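Local coordinates for protein beta sliding clamp (Caulobacter crescentus, PDB 5WCE) that probably tethers DNA polymerases and other proteins to DNA as a ring-shaped head-to-tail homodimer, giving replication its processivity, at residues D274-A279 against D339-I344. Sequence-based numbering, arbitrary orientation.
Sequences DLFAKA and DVCGQI
C341 is the whole of the 339-344 side of this contact, and its short side chain meets a different residue at each atom. CB comes first: C341 CB rests against CB of A277, 3.9 Å from methylene to methyl. The CA atoms of A277 and C341 are 6.2 Å apart, the closest approach of the two segments' CA atoms. One bond further on, SG is swung anti to its own carbonyl carbon (chi1 -66°), and C341 SG lies 4.0 Å from F276 CD2. It arrives at the rim of the ring, close to the ring plane, 85° off the normal and 5.3 Å from the F276 centroid: an edge-on sulfur-aromatic contact. The ring also packs on I303 and L305 of strand 302-308. No hydrogen bond joins the segments; K278 NZ and D274 OD2, one turn apart on the same helix, form a salt bridge of 2.8 Å away from the interface, on that oxygen's syn side. The C341 carbonyl oxygen accepts a bond from N273 ND2, a polar tie beside the apolar touch. Thus helices 273-284 and 334-343 pair within the C-terminal domain, the two-helix layer backed by beta-sheets that is characteristic of the DNA-clamp fold.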
# COMPACT_ATOMS: atom_id res chain seq x y z
N ASP A 274 -1.39 27.08 -3.01
CA ASP A 274 -1.82 26.14 -1.96
C ASP A 274 -3.33 26.28 -1.68
O ASP A 274 -4.02 25.29 -1.64
CB ASP A 274 -1.04 26.33 -0.67
CG ASP A 274 -1.38 25.23 0.37
OD1 ASP A 274 -1.27 24.03 0.06
OD2 ASP A 274 -1.82 25.59 1.46
N LEU A 275 -3.83 27.50 -1.52
CA LEU A 275 -5.25 27.69 -1.24
C LEU A 275 -6.08 27.16 -2.42
O LEU A 275 -7.07 26.45 -2.25
CB LEU A 275 -5.58 29.12 -0.93
CG LEU A 275 -7.10 29.40 -0.85
CD1 LEU A 275 -7.80 28.54 0.22
CD2 LEU A 275 -7.36 30.88 -0.68
N PHE A 276 -5.64 27.44 -3.64
CA PHE A 276 -6.40 27.03 -4.82
C PHE A 276 -6.43 25.51 -4.95
O PHE A 276 -7.48 24.95 -5.18
CB PHE A 276 -5.82 27.70 -6.09
CG PHE A 276 -6.52 27.31 -7.35
CD1 PHE A 276 -7.75 27.86 -7.66
CD2 PHE A 276 -5.93 26.47 -8.27
CE1 PHE A 276 -8.39 27.54 -8.85
CE2 PHE A 276 -6.53 26.19 -9.48
CZ PHE A 276 -7.80 26.70 -9.74
N ALA A 277 -5.28 24.87 -4.79
CA ALA A 277 -5.19 23.44 -4.85
C ALA A 277 -6.12 22.77 -3.80
O ALA A 277 -6.81 21.81 -4.10
CB ALA A 277 -3.75 22.99 -4.66
N LYS A 278 -6.14 23.33 -2.58
CA LYS A 278 -7.01 22.79 -1.53
C LYS A 278 -8.46 22.90 -1.90
O LYS A 278 -9.23 21.97 -1.64
CB LYS A 278 -6.73 23.42 -0.16
CG LYS A 278 -5.48 22.81 0.45
CD LYS A 278 -5.05 23.59 1.66
CE LYS A 278 -3.80 22.95 2.25
NZ LYS A 278 -3.29 23.94 3.22
N ALA A 279 -8.81 24.02 -2.53
CA ALA A 279 -10.18 24.23 -2.99
C ALA A 279 -10.54 23.29 -4.10
O ALA A 279 -11.60 22.70 -4.04
CB ALA A 279 -10.42 25.67 -3.40
N ASP A 339 -2.24 18.04 -10.44
CA ASP A 339 -0.87 17.63 -10.80
C ASP A 339 0.04 18.81 -11.05
O ASP A 339 1.18 18.91 -10.54
CB ASP A 339 -0.89 16.71 -12.03
CG ASP A 339 -1.35 15.28 -11.72
OD1 ASP A 339 -1.45 14.86 -10.55
OD2 ASP A 339 -1.69 14.62 -12.71
N VAL A 340 -0.46 19.79 -11.79
CA VAL A 340 0.27 21.02 -12.01
C VAL A 340 0.49 21.80 -10.73
O VAL A 340 1.63 22.22 -10.47
CB VAL A 340 -0.43 21.90 -13.09
CG1 VAL A 340 0.29 23.25 -13.17
CG2 VAL A 340 -0.37 21.19 -14.40
N CYS A 341 -0.55 22.03 -9.92
CA CYS A 341 -0.37 22.74 -8.68
C CYS A 341 0.67 22.03 -7.78
O CYS A 341 1.42 22.67 -7.06
CB CYS A 341 -1.70 22.88 -7.92
SG CYS A 341 -2.89 23.94 -8.78
N GLY A 342 0.71 20.70 -7.85
CA GLY A 342 1.72 19.88 -7.12
C GLY A 342 3.17 20.11 -7.53
O GLY A 342 4.06 19.76 -6.79
N GLN A 343 3.42 20.68 -8.71
CA GLN A 343 4.77 20.97 -9.19
C GLN A 343 5.23 22.36 -8.87
O GLN A 343 6.41 22.61 -8.89
CB GLN A 343 4.86 20.75 -10.70
CG GLN A 343 4.66 19.31 -11.10
CD GLN A 343 5.73 18.41 -10.51
OE1 GLN A 343 6.88 18.83 -10.32
NE2 GLN A 343 5.33 17.21 -10.13
N ILE A 344 4.32 23.25 -8.54
CA ILE A 344 4.65 24.64 -8.34
C ILE A 344 5.47 24.74 -7.05
O ILE A 344 5.06 24.20 -6.01
CB ILE A 344 3.34 25.47 -8.26
CG1 ILE A 344 2.62 25.45 -9.63
CG2 ILE A 344 3.59 26.87 -7.77
CD1 ILE A 344 3.37 25.98 -10.82